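Local coordinates for protein aspartate carbamoyltransferase (Leishmania major, PDB 7K46) that probably catalyses the transfer of a carbamoyl group from carbamoyl phosphate to L-aspartate, a step of pyrimidine biosynthesis, at residues Thr175-Leu180 against Ala204-His209; Ile131-Asn136 against Glu140-Ala145; Leu227-Val232 against Leu276-Ala281; Ala264-Leu269 against Arg291-Ser296; His153-Ala158 against Met311-Phe316. All blocks are in the same frame, centred on the assembly; numbering follows the deposited sequence. Where two conformers were deposited one is given.

Overall arrangement
Following the chain from the N terminus, contact 2 closes first, a short turn joining strand 131-133 of the carbamoyl phosphate domain to the start of helix 142-156. The end of that helix lies within 153-158, where contact 5 opens; it closes only at 311-316, so contacts 1, 3 and 4 all fall within its span. Contact 1 pairs helices 174-186 and 204-217 beside the five-stranded sheet and touches contact 2, with centres 16 Å apart. Contacts 3 and 4 cross: their segments alternate along the chain, and Leu227 N lies 2.9 Å from Ser268 O, a probable hydrogen bond. Contact 5 brings the two helices that span both domains together.

Contact 1. Residues Thr175-Leu180 against Ala204-His209; sequences TVHSLL and AEVLEH
His177 and Val206 meet where helix 174-186 packs beside helix 204-217, the successive helices of a Rossmann-like beta-alpha-beta arrangement in the aspartate-binding domain. Their CA atoms, 6.7 Å apart, mark the closest backbone approach. The side chain of His177 can be followed outward from the helix. Its CB lies 4.0 Å from Val206 CG2, and CG comes slightly nearer. ND1 makes the closest approach, 3.7 Å from the same methyl. CG stands beside the backbone N and opposite the carbonyl carbon (chi1 -57°), which directs the ring toward the valine, and chi2 (176°) turns its face to CG2. CG2 sits over that face, displaced toward the rim, 4.0 Å from the ring centroid and 27° off the normal: a CH-pi contact. At the tip, NE2 turns to another partner, the carbonyl O of Leu170.

The other branch of the valine, CG1, faces Leu180 CD2 at 4.1 Å, one helical turn further along. Leu180 also rests on Leu166 and Val192, so it is the leucine that links the helix pair to strands 163-167 and 191-195. No hydrogen bond links the two segments. Their cohesion is therefore dispersive, between a valine fork, a leucine methyl and an imidazole face, while the bond to Leu170 O is consistent with a proton on NE2 and with a fixed rotation of the ring.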
# COMPACT_ATOMS: atom_id res chain seq x y z
N THR A 175 -16.38 -0.14 23.75
CA THR A 175 -15.26 -1.08 23.71
C THR A 175 -14.81 -1.44 25.13
O THR A 175 -14.45 -2.60 25.40
CB THR A 175 -14.12 -0.48 22.89
OG1 THR A 175 -14.59 -0.23 21.56
CG2 THR A 175 -12.95 -1.45 22.83
N VAL A 176 -14.87 -0.47 26.05
CA VAL A 176 -14.56 -0.75 27.45
C VAL A 176 -15.64 -1.61 28.10
O VAL A 176 -15.34 -2.42 28.99
CB VAL A 176 -14.34 0.57 28.22
CG1 VAL A 176 -14.07 0.30 29.69
CG2 VAL A 176 -13.17 1.32 27.62
N HIS A 177 -16.91 -1.46 27.70
CA HIS A 177 -17.94 -2.40 28.15
C HIS A 177 -17.52 -3.83 27.86
O HIS A 177 -17.63 -4.71 28.72
CB HIS A 177 -19.28 -2.15 27.46
CG HIS A 177 -19.83 -0.77 27.63
ND1 HIS A 177 -20.99 -0.36 27.00
CD2 HIS A 177 -19.39 0.30 28.35
CE1 HIS A 177 -21.24 0.90 27.33
NE2 HIS A 177 -20.28 1.32 28.13
N SER A 178 -17.07 -4.08 26.62
CA SER A 178 -16.65 -5.41 26.22
C SER A 178 -15.44 -5.88 27.01
O SER A 178 -15.35 -7.06 27.40
CB SER A 178 -16.34 -5.42 24.71
OG SER A 178 -15.96 -6.70 24.27
N LEU A 179 -14.48 -4.98 27.26
CA LEU A 179 -13.31 -5.35 28.04
C LEU A 179 -13.70 -5.78 29.45
O LEU A 179 -13.21 -6.80 29.95
CB LEU A 179 -12.31 -4.19 28.09
CG LEU A 179 -11.02 -4.48 28.89
CD1 LEU A 179 -10.20 -5.60 28.25
CD2 LEU A 179 -10.19 -3.23 29.08
N LEU A 180 -14.60 -5.03 30.09
CA LEU A 180 -15.06 -5.41 31.42
C LEU A 180 -15.75 -6.78 31.40
O LEU A 180 -15.48 -7.63 32.25
CB LEU A 180 -16.00 -4.34 31.97
CG LEU A 180 -16.67 -4.70 33.29
CD1 LEU A 180 -15.61 -4.94 34.36
CD2 LEU A 180 -17.65 -3.60 33.73
N ALA A 204 -26.14 0.58 33.44
CA ALA A 204 -26.69 -0.45 34.32
C ALA A 204 -26.80 -1.80 33.60
O ALA A 204 -26.64 -2.85 34.23
CB ALA A 204 -28.05 -0.02 34.85
N GLU A 205 -27.08 -1.78 32.30
CA GLU A 205 -27.21 -3.03 31.55
C GLU A 205 -25.90 -3.81 31.54
O GLU A 205 -25.92 -5.05 31.48
CB GLU A 205 -27.68 -2.74 30.12
CG GLU A 205 -27.96 -4.00 29.30
CD GLU A 205 -28.28 -3.70 27.84
OE1 GLU A 205 -27.78 -2.69 27.30
OE2 GLU A 205 -29.04 -4.49 27.23
N VAL A 206 -24.76 -3.12 31.57
CA VAL A 206 -23.48 -3.81 31.58
C VAL A 206 -23.20 -4.42 32.95
O VAL A 206 -22.69 -5.54 33.05
CB VAL A 206 -22.35 -2.86 31.14
CG1 VAL A 206 -20.99 -3.54 31.29
CG2 VAL A 206 -22.57 -2.39 29.70
N LEU A 207 -23.54 -3.70 34.02
CA LEU A 207 -23.40 -4.27 35.36
C LEU A 207 -24.32 -5.47 35.54
O LEU A 207 -23.95 -6.46 36.18
CB LEU A 207 -23.69 -3.21 36.43
CG LEU A 207 -22.72 -2.02 36.44
CD1 LEU A 207 -23.07 -1.02 37.56
CD2 LEU A 207 -21.27 -2.49 36.55
N GLU A 208 -25.54 -5.41 34.98
CA GLU A 208 -26.41 -6.58 35.03
C GLU A 208 -25.80 -7.73 34.25
O GLU A 208 -25.91 -8.89 34.66
CB GLU A 208 -27.80 -6.22 34.49
N HIS A 209 -25.14 -7.43 33.13
CA HIS A 209 -24.56 -8.49 32.31
C HIS A 209 -23.48 -9.26 33.06
O HIS A 209 -23.40 -10.49 32.96
CB HIS A 209 -23.99 -7.91 31.02
CG HIS A 209 -23.45 -8.96 30.09
ND1 HIS A 209 -24.16 -9.44 29.01
CD2 HIS A 209 -22.28 -9.64 30.09
CE1 HIS A 209 -23.45 -10.36 28.38
NE2 HIS A 209 -22.30 -10.50 29.02

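Contact 2. Residues Ile131-Asn136 against Glu140-Ala145; sequences IMNAGN and EHPTQA
His141 turns one face of its ring to Gly135 at the start of the His-Pro-Thr-Gln sequence, His141 to Gln144, a signature of aspartate carbamoyltransferases. Here strand 131-133 of the carbamoyl phosphate domain gives way to a loop that leads back into helix 142-156, with His141 at the N-cap position.

Hydrogen bonds hold the loop on itself. Glu140 O accepts two weak ones, from Asn133 ND2 at 3.0 Å and from Asn136 N, both strongly bent. In the reverse sense Glu140 N reaches Asn136 OD1 over 3.3 Å, straighter at 153° though above the carbonyl plane. Asn133 has CG anti to its own N (chi1 170°), which carries the amide across toward Glu140; its ND2 also bonds Ala16 O, and its OD1 accepts from Gly135 N at 2.9 Å, closing an Asx turn.

Face contacts come next. Gly135 CA lies 4.1 Å from the His141 ring centroid, 21° off the normal, as a CH-pi contact. Ala134 O stands over the same face near the rim, 3.2 Å from CE1, while Gln144 CB covers the opposite face. The imidazole is thus clamped between loop and helix. The Pro142 ring packs across Asn133, its CG 3.4 Å from Asn133 O.

Finally, a water in the plane of the imidazole donates to Asn133 O, accepts from Thr143 N and is bonded to Thr143 OG1, with His141 ND1 2.7 Å from its oxygen.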
# COMPACT_ATOMS: atom_id res chain seq x y z
N ILE A 131 -12.82 -13.70 8.57
CA ILE A 131 -12.82 -12.25 8.74
C ILE A 131 -12.35 -11.95 10.16
O ILE A 131 -12.88 -12.50 11.13
CB ILE A 131 -14.21 -11.64 8.51
CG1 ILE A 131 -14.69 -11.88 7.08
CG2 ILE A 131 -14.20 -10.13 8.83
CD1 ILE A 131 -16.14 -11.48 6.88
N MET A 132 -11.36 -11.06 10.27
CA MET A 132 -10.93 -10.52 11.55
C MET A 132 -11.65 -9.20 11.77
O MET A 132 -11.48 -8.25 10.99
CB MET A 132 -9.41 -10.30 11.58
CG MET A 132 -8.54 -11.48 11.18
SD MET A 132 -8.60 -12.88 12.31
CE MET A 132 -9.75 -13.95 11.45
N ASN A 133 -12.45 -9.12 12.82
CA ASN A 133 -13.13 -7.87 13.14
C ASN A 133 -12.13 -6.91 13.78
O ASN A 133 -11.62 -7.16 14.88
CB ASN A 133 -14.33 -8.14 14.05
CG ASN A 133 -14.94 -6.87 14.61
OD1 ASN A 133 -14.74 -5.79 14.06
ND2 ASN A 133 -15.69 -7.01 15.70
N ALA A 134 -11.84 -5.80 13.11
CA ALA A 134 -10.86 -4.82 13.58
C ALA A 134 -11.49 -3.71 14.43
O ALA A 134 -10.80 -2.72 14.73
CB ALA A 134 -10.12 -4.21 12.38
N GLY A 135 -12.75 -3.85 14.82
CA GLY A 135 -13.38 -2.87 15.70
C GLY A 135 -14.65 -2.31 15.11
O GLY A 135 -14.69 -2.03 13.91
N ASN A 136 -15.71 -2.15 15.91
CA ASN A 136 -16.92 -1.49 15.41
C ASN A 136 -17.55 -0.67 16.53
O ASN A 136 -17.06 -0.64 17.67
CB ASN A 136 -17.90 -2.50 14.79
CG ASN A 136 -18.41 -3.55 15.77
OD1 ASN A 136 -18.55 -3.30 16.98
ND2 ASN A 136 -18.72 -4.74 15.25
N GLU A 140 -17.22 -4.17 19.83
CA GLU A 140 -16.53 -5.43 19.59
C GLU A 140 -15.22 -5.14 18.86
O GLU A 140 -15.21 -4.79 17.67
CB GLU A 140 -17.42 -6.40 18.82
CG GLU A 140 -18.68 -6.80 19.61
CD GLU A 140 -18.40 -7.65 20.85
OE1 GLU A 140 -17.26 -8.16 20.99
OE2 GLU A 140 -19.32 -7.80 21.68
N HIS A 141 -14.12 -5.27 19.59
CA HIS A 141 -12.78 -4.98 19.08
C HIS A 141 -11.90 -6.10 19.63
O HIS A 141 -11.11 -5.89 20.56
CB HIS A 141 -12.33 -3.59 19.53
CG HIS A 141 -11.13 -3.04 18.81
ND1 HIS A 141 -10.26 -3.82 18.08
CD2 HIS A 141 -10.65 -1.77 18.74
CE1 HIS A 141 -9.30 -3.05 17.59
NE2 HIS A 141 -9.51 -1.81 17.97
N PRO A 142 -12.06 -7.32 19.11
CA PRO A 142 -11.49 -8.49 19.80
C PRO A 142 -9.99 -8.43 19.97
O PRO A 142 -9.49 -8.86 21.02
CB PRO A 142 -11.93 -9.68 18.92
CG PRO A 142 -12.35 -9.07 17.60
CD PRO A 142 -12.93 -7.74 18.00
N THR A 143 -9.24 -7.90 18.99
CA THR A 143 -7.79 -7.88 19.16
C THR A 143 -7.33 -6.79 20.12
O THR A 143 -6.30 -6.95 20.77
CB THR A 143 -7.06 -7.77 17.81
OG1 THR A 143 -7.37 -6.53 17.17
CG2 THR A 143 -7.44 -8.92 16.89
N GLN A 144 -8.10 -5.70 20.27
CA GLN A 144 -7.79 -4.74 21.34
C GLN A 144 -8.00 -5.36 22.72
O GLN A 144 -7.14 -5.25 23.60
CB GLN A 144 -8.64 -3.47 21.19
CG GLN A 144 -8.27 -2.38 22.22
CD GLN A 144 -6.96 -1.69 21.86
OE1 GLN A 144 -6.81 -1.19 20.75
NE2 GLN A 144 -6.00 -1.67 22.79
N ALA A 145 -9.15 -6.01 22.93
CA ALA A 145 -9.37 -6.69 24.21
C ALA A 145 -8.26 -7.69 24.51
O ALA A 145 -7.72 -7.73 25.62
CB ALA A 145 -10.73 -7.41 24.20
O HOH W 1 -9.97 -6.25 16.83

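Contact 3. Residues Leu227-Val232 against Leu276-Ala281; sequences LTPEIV and LAHAKA
Pro229 and His278 lie side by side, the pyrrolidine ring against one face of the imidazole. Pro229 CB stands over the centre of that ring, 3.6 Å from the centroid and only 8° off the normal, a nearly perpendicular CH-pi approach. Pro229 CG follows, 3.9 Å from His278 CE1. The histidine reaches this position with CG opposite the carbonyl carbon (chi1 -62°), while chi2 near 99° turns the ring broadside to the proline.

Val232, one helical turn on, meets the chain that follows. With CG1 anti to the backbone N, this methyl is directed at the backbone of the turn, 3.7 Å from Ala279 N, and lies 3.9 Å from Ala279 CB. The type I turn from Leu276 to Ala279 brings both His278 and Ala279 to the helix. Through the pairs Pro229-His278 and Val232-Ala279, helix 229-234 is joined to the loop before strand 284-286 of the aspartate-binding domain. On the helix side, Thr228 OG1 accepts from Ile231 N and so caps the N terminus of that helix.

The polar link is indirect: one water donates to Val232 O at 2.6 Å and accepts from Lys280 N, while Lys280 NZ forms a salt bridge with Asp236. With no direct hydrogen bond between the segments, the contact depends on face packing and methyl packing, and the water satisfies one backbone group on each side.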
# COMPACT_ATOMS: atom_id res chain seq x y z
N LEU A 227 -10.41 9.98 40.45
CA LEU A 227 -9.32 9.30 41.13
C LEU A 227 -9.01 9.99 42.44
O LEU A 227 -9.20 11.20 42.59
CB LEU A 227 -8.06 9.27 40.25
CG LEU A 227 -8.15 8.48 38.94
CD1 LEU A 227 -6.94 8.75 38.03
CD2 LEU A 227 -8.27 6.99 39.26
N THR A 228 -8.54 9.21 43.41
CA THR A 228 -8.10 9.66 44.71
C THR A 228 -6.82 8.92 45.04
O THR A 228 -6.54 7.87 44.46
CB THR A 228 -9.14 9.38 45.80
OG1 THR A 228 -9.25 7.96 45.96
CG2 THR A 228 -10.51 9.95 45.44
N PRO A 229 -6.01 9.43 45.98
CA PRO A 229 -4.81 8.69 46.37
C PRO A 229 -5.10 7.28 46.83
O PRO A 229 -4.31 6.37 46.57
CB PRO A 229 -4.22 9.55 47.50
CG PRO A 229 -4.71 10.92 47.22
CD PRO A 229 -6.11 10.72 46.69
N GLU A 230 -6.24 7.07 47.50
CA GLU A 230 -6.58 5.74 48.00
C GLU A 230 -6.89 4.78 46.86
O GLU A 230 -6.44 3.63 46.87
CB GLU A 230 -7.77 5.83 48.97
CG GLU A 230 -7.46 6.56 50.27
CD GLU A 230 -7.33 8.07 50.11
OE1 GLU A 230 -7.93 8.66 49.18
OE2 GLU A 230 -6.62 8.69 50.94
N ILE A 231 -7.65 5.23 45.86
CA ILE A 231 -7.94 4.37 44.72
C ILE A 231 -6.67 4.06 43.94
O ILE A 231 -6.41 2.91 43.58
CB ILE A 231 -9.01 5.02 43.81
CG1 ILE A 231 -10.36 5.06 44.51
CG2 ILE A 231 -9.10 4.26 42.48
CD1 ILE A 231 -11.42 5.87 43.76
N VAL A 232 -5.86 5.10 43.67
CA VAL A 232 -4.62 4.92 42.92
C VAL A 232 -3.71 3.92 43.62
O VAL A 232 -3.17 2.99 43.00
CB VAL A 232 -3.92 6.28 42.73
CG1 VAL A 232 -2.50 6.10 42.21
CG2 VAL A 232 -4.75 7.17 41.79
N LEU A 276 0.75 9.69 40.01
CA LEU A 276 1.47 8.45 40.24
C LEU A 276 2.30 8.45 41.52
O LEU A 276 2.88 7.42 41.86
CB LEU A 276 2.40 8.13 39.06
CG LEU A 276 1.74 7.58 37.80
CD1 LEU A 276 2.82 7.00 36.89
CD2 LEU A 276 0.68 6.53 38.12
N ALA A 277 2.37 9.59 42.22
CA ALA A 277 3.10 9.62 43.49
C ALA A 277 2.52 8.64 44.50
O ALA A 277 3.24 8.14 45.37
CB ALA A 277 3.09 11.04 44.07
N HIS A 278 1.22 8.34 44.39
CA HIS A 278 0.56 7.41 45.30
C HIS A 278 0.43 6.01 44.73
O HIS A 278 -0.12 5.13 45.40
CB HIS A 278 -0.82 7.95 45.68
CG HIS A 278 -0.79 9.26 46.41
ND1 HIS A 278 -1.01 10.47 45.79
CD2 HIS A 278 -0.55 9.54 47.72
CE1 HIS A 278 -0.91 11.44 46.68
NE2 HIS A 278 -0.64 10.90 47.86
N ALA A 279 0.93 5.76 43.52
CA ALA A 279 0.80 4.44 42.90
C ALA A 279 1.80 3.44 43.47
O ALA A 279 2.87 3.80 43.97
CB ALA A 279 0.99 4.55 41.38
N LYS A 280 1.43 2.16 43.40
CA LYS A 280 2.32 1.06 43.73
C LYS A 280 3.59 1.11 42.89
O LYS A 280 3.63 1.70 41.80
CB LYS A 280 1.64 -0.29 43.45
CG LYS A 280 0.35 -0.54 44.18
CD LYS A 280 -0.20 -1.92 43.83
CE LYS A 280 -1.43 -2.22 44.67
NZ LYS A 280 -1.89 -3.62 44.50
N ALA A 281 4.64 0.46 43.39
CA ALA A 281 5.83 0.24 42.57
C ALA A 281 5.53 -0.71 41.42
O ALA A 281 5.95 -0.48 40.28
CB ALA A 281 6.97 -0.28 43.44
O HOH W 2 -1.05 1.87 41.98

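Contact 4. Residues Ala264-Leu269 against Arg291-Ser296; sequences ASKASL and RVDELS
Asp293 and Lys266 face each other at the more exposed end of this contact, their side chains crossing at about a right angle. Beyond CG the lysine is fully extended, and its NZ stops 3.7 Å from Asp293 OD2, a long salt bridge. Asp293 has CG wedged between its backbone N and carbonyl carbon (chi1 42°), which brings the carboxylate toward the lysine, but this residue was modelled in two conformers. The stronger partner of Lys266 NZ is Glu263, in the same helix.

Leu269, the buried member of the trio, contributes its backbone: its O comes within 4.2 Å of Glu294 O. A water donates to both Leu269 O and Glu294 O, 2.8 Å from each, so one molecule bridges two acceptors that cannot bond each other. Glu294 is steadied in turn, its OE1 accepting from Val292 N at 3.0 Å while OE2 bonds His287. The contact sets the end of helix 262-269 against the loop after strand 284-286, a loop whose Arg291 forms a salt bridge with Asp98 of the second subunit.

The chemistry implies a loose, solvent-mediated junction: a long ion pair, uncertain because Asp293 has two conformers, would add at most a modest attraction, and the shared water supplies the well-defined polar link.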
# COMPACT_ATOMS: atom_id res chain seq x y z
N ALA A 264 -14.08 20.89 33.20
CA ALA A 264 -13.83 20.87 34.64
C ALA A 264 -13.57 19.46 35.17
O ALA A 264 -12.80 19.30 36.12
CB ALA A 264 -15.02 21.50 35.38
N SER A 265 -14.19 18.44 34.58
CA SER A 265 -14.01 17.07 35.05
C SER A 265 -12.68 16.46 34.65
O SER A 265 -12.32 15.40 35.17
CB SER A 265 -15.15 16.18 34.54
OG SER A 265 -16.39 16.80 34.78
N LYS A 266 -11.93 17.09 33.74
CA LYS A 266 -10.67 16.51 33.28
C LYS A 266 -9.68 16.33 34.43
O LYS A 266 -8.95 15.34 34.47
CB LYS A 266 -10.06 17.38 32.18
CG LYS A 266 -10.76 17.24 30.83
CD LYS A 266 -10.11 18.12 29.77
CE LYS A 266 -10.80 17.96 28.41
NZ LYS A 266 -10.32 19.00 27.44
N ALA A 267 -9.65 17.28 35.36
CA ALA A 267 -8.66 17.22 36.44
C ALA A 267 -8.85 15.99 37.32
O ALA A 267 -7.87 15.44 37.82
CB ALA A 267 -8.73 18.49 37.28
N SER A 268 -10.09 15.53 37.50
CA SER A 268 -10.33 14.38 38.38
C SER A 268 -9.97 13.05 37.72
O SER A 268 -9.83 12.05 38.43
CB SER A 268 -11.78 14.36 38.85
OG SER A 268 -12.70 14.44 37.77
N LEU A 269 -9.82 13.01 36.40
CA LEU A 269 -9.42 11.79 35.71
C LEU A 269 -7.97 11.80 35.25
O LEU A 269 -7.44 10.74 34.88
CB LEU A 269 -10.32 11.55 34.49
CG LEU A 269 -11.85 11.55 34.57
CD1 LEU A 269 -12.44 10.72 33.43
CD2 LEU A 269 -12.39 11.05 35.90
N ARG A 291 -4.46 9.31 22.73
CA ARG A 291 -4.73 10.13 23.90
C ARG A 291 -4.73 11.60 23.52
O ARG A 291 -4.12 12.01 22.52
CB ARG A 291 -3.67 9.90 24.98
CG ARG A 291 -2.26 10.28 24.49
CD ARG A 291 -1.26 10.43 25.63
NE ARG A 291 0.10 10.53 25.09
CZ ARG A 291 1.19 10.57 25.84
NH1 ARG A 291 1.14 10.60 27.16
NH2 ARG A 291 2.38 10.56 25.24
N VAL A 292 -5.41 12.41 24.33
CA VAL A 292 -5.25 13.85 24.22
C VAL A 292 -4.42 14.29 25.43
O VAL A 292 -3.22 14.03 25.49
CB VAL A 292 -6.60 14.59 24.14
CG1 VAL A 292 -6.39 16.06 23.78
CG2 VAL A 292 -7.50 13.93 23.11
N ASP A 293 -5.07 14.90 26.41
CA ASP A 293 -4.40 15.43 27.59
C ASP A 293 -4.66 14.61 28.85
O ASP A 293 -4.13 14.96 29.91
CB ASP A 293 -4.83 16.89 27.83
CG ASP A 293 -6.33 17.11 27.61
OD1 ASP A 293 -7.10 16.12 27.52
OD2 ASP A 293 -6.73 18.29 27.53
N GLU A 294 -5.48 13.56 28.77
CA GLU A 294 -5.87 12.79 29.95
C GLU A 294 -4.74 11.93 30.49
O GLU A 294 -4.88 11.33 31.56
CB GLU A 294 -7.09 11.92 29.63
CG GLU A 294 -6.82 10.76 28.67
CD GLU A 294 -6.85 11.17 27.20
OE1 GLU A 294 -6.86 12.39 26.90
OE2 GLU A 294 -6.85 10.27 26.34
N LEU A 295 -3.63 11.85 29.75
CA LEU A 295 -2.46 11.10 30.15
C LEU A 295 -1.25 11.98 29.86
O LEU A 295 -0.90 12.18 28.69
CB LEU A 295 -2.40 9.78 29.37
CG LEU A 295 -1.30 8.75 29.56
CD1 LEU A 295 -1.20 8.36 31.00
CD2 LEU A 295 -1.66 7.54 28.70
N SER A 296 -0.65 12.54 30.90
CA SER A 296 0.41 13.53 30.69
C SER A 296 1.67 12.90 30.10
O SER A 296 2.02 11.75 30.39
CB SER A 296 0.76 14.25 31.99
OG SER A 296 1.84 15.14 31.80
O HOH W 3 -6.91 9.57 32.43

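Contact 5. Residues His153-Ala158 against Met311-Phe316; sequences HAELGA and MRYGLF
Glu155 OE2 is gripped by two groups, the hydroxyl of Tyr313 and the NE of Arg309. This happens where helix 142-156 meets helix 309-326, the pair of helices that bridge the two domains of the aspartate and ornithine carbamoyltransferase fold. Tyr313 OH donates to OE2 over 3.1 Å, arriving on the anti side of the carboxylate and 27° out of its plane. The oxygen lies at the edge of the phenol, close to the ring plane, and is also 3.5 Å from CE2. Carboxylate and ring are nevertheless steeply turned, 70° apart.

The torsions account for this meeting. Glu155 leaves its helix with CG opposite the carbonyl carbon and then bends at chi2 (-75°), folding the acid back toward the tyrosine rather than extending outward. A salt bridge to Arg309 probably favours the charged form of the acid and, with the phenol bond, limits its rotation.

Beyond these polar ends the ring is packed by side chains: Leu150 and Thr151 of helix 142-156, and Lys37 of helix 23-41. The CA atoms of Ala154 and Tyr313 are 8.5 Å apart, a spacing filled by the tyrosine side chain. The neighbouring residue Arg312 reaches the second subunit, its NH1 bonding Ser105 O of that chain. Within the pair itself, the methyl of Ala154 approaches the ring obliquely, its CB 3.4 Å from Tyr313 CE1 and equally near the hydroxyl oxygen.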
# COMPACT_ATOMS: atom_id res chain seq x y z
N HIS A 153 -0.89 -9.27 31.52
CA HIS A 153 -0.22 -10.52 31.89
C HIS A 153 1.29 -10.41 31.74
O HIS A 153 2.05 -10.86 32.61
CB HIS A 153 -0.74 -11.68 31.05
CG HIS A 153 -0.09 -12.98 31.38
ND1 HIS A 153 -0.61 -13.87 32.30
CD2 HIS A 153 1.07 -13.53 30.94
CE1 HIS A 153 0.19 -14.91 32.40
NE2 HIS A 153 1.21 -14.74 31.59
N ALA A 154 1.75 -9.83 30.64
CA ALA A 154 3.18 -9.73 30.39
C ALA A 154 3.85 -8.74 31.33
O ALA A 154 4.99 -8.97 31.78
CB ALA A 154 3.43 -9.33 28.94
N GLU A 155 3.17 -7.64 31.65
CA GLU A 155 3.76 -6.60 32.49
C GLU A 155 3.76 -6.99 33.97
O GLU A 155 4.74 -6.73 34.67
CB GLU A 155 3.01 -5.28 32.29
CG GLU A 155 3.19 -4.63 30.91
CD GLU A 155 4.56 -3.98 30.73
OE1 GLU A 155 5.02 -3.25 31.64
OE2 GLU A 155 5.19 -4.21 29.68
N LEU A 156 2.67 -7.59 34.46
CA LEU A 156 2.56 -7.88 35.88
C LEU A 156 2.78 -9.35 36.24
O LEU A 156 3.00 -9.66 37.41
CB LEU A 156 1.18 -7.47 36.39
CG LEU A 156 0.81 -5.99 36.21
CD1 LEU A 156 -0.61 -5.72 36.70
CD2 LEU A 156 1.84 -5.07 36.90
N GLY A 157 2.70 -10.26 35.27
CA GLY A 157 2.87 -11.68 35.51
C GLY A 157 1.57 -12.46 35.62
O GLY A 157 1.60 -13.69 35.55
N ALA A 158 0.44 -11.77 35.80
CA ALA A 158 -0.86 -12.43 35.93
C ALA A 158 -1.96 -11.40 35.77
O ALA A 158 -1.76 -10.21 36.05
CB ALA A 158 -1.00 -13.15 37.28
N MET A 311 1.14 -1.41 22.50
CA MET A 311 1.00 -1.54 21.05
C MET A 311 1.86 -2.67 20.49
O MET A 311 1.46 -3.32 19.52
CB MET A 311 1.36 -0.23 20.35
CG MET A 311 0.30 0.85 20.53
SD MET A 311 0.70 2.35 19.62
CE MET A 311 1.92 3.10 20.70
N ARG A 312 3.04 -2.90 21.08
CA ARG A 312 3.88 -3.99 20.62
C ARG A 312 3.30 -5.34 21.03
O ARG A 312 3.35 -6.32 20.27
CB ARG A 312 5.30 -3.81 21.13
CG ARG A 312 6.30 -4.85 20.61
CD ARG A 312 7.71 -4.28 20.53
NE ARG A 312 8.70 -5.23 20.03
CZ ARG A 312 9.06 -5.32 18.76
NH1 ARG A 312 8.44 -4.63 17.81
NH2 ARG A 312 10.08 -6.12 18.43
N TYR A 313 2.71 -5.42 22.23
CA TYR A 313 1.93 -6.61 22.55
C TYR A 313 0.80 -6.81 21.55
O TYR A 313 0.48 -7.95 21.20
CB TYR A 313 1.38 -6.52 23.98
CG TYR A 313 2.46 -6.59 25.03
CD1 TYR A 313 3.29 -7.70 25.13
CD2 TYR A 313 2.65 -5.54 25.92
CE1 TYR A 313 4.30 -7.77 26.09
CE2 TYR A 313 3.65 -5.60 26.89
CZ TYR A 313 4.47 -6.71 26.97
OH TYR A 313 5.45 -6.76 27.93
N GLY A 314 0.22 -5.72 21.03
CA GLY A 314 -0.79 -5.85 19.99
C GLY A 314 -0.25 -6.52 18.73
O GLY A 314 -0.92 -7.37 18.13
N LEU A 315 0.97 -6.16 18.32
CA LEU A 315 1.59 -6.83 17.18
C LEU A 315 1.67 -8.34 17.41
O LEU A 315 1.28 -9.14 16.55
CB LEU A 315 2.99 -6.26 16.93
CG LEU A 315 3.86 -7.04 15.93
CD1 LEU A 315 3.32 -6.91 14.50
CD2 LEU A 315 5.32 -6.58 16.00
N PHE A 316 2.17 -8.77 18.57
CA PHE A 316 2.39 -10.20 18.75
C PHE A 316 1.09 -10.96 19.01
O PHE A 316 0.97 -12.13 18.59
CB PHE A 316 3.43 -10.40 19.85
CG PHE A 316 4.80 -9.94 19.44
CD1 PHE A 316 5.44 -10.53 18.37
CD2 PHE A 316 5.42 -8.88 20.10
CE1 PHE A 316 6.69 -10.09 17.95
CE2 PHE A 316 6.67 -8.44 19.69
CZ PHE A 316 7.30 -9.05 18.61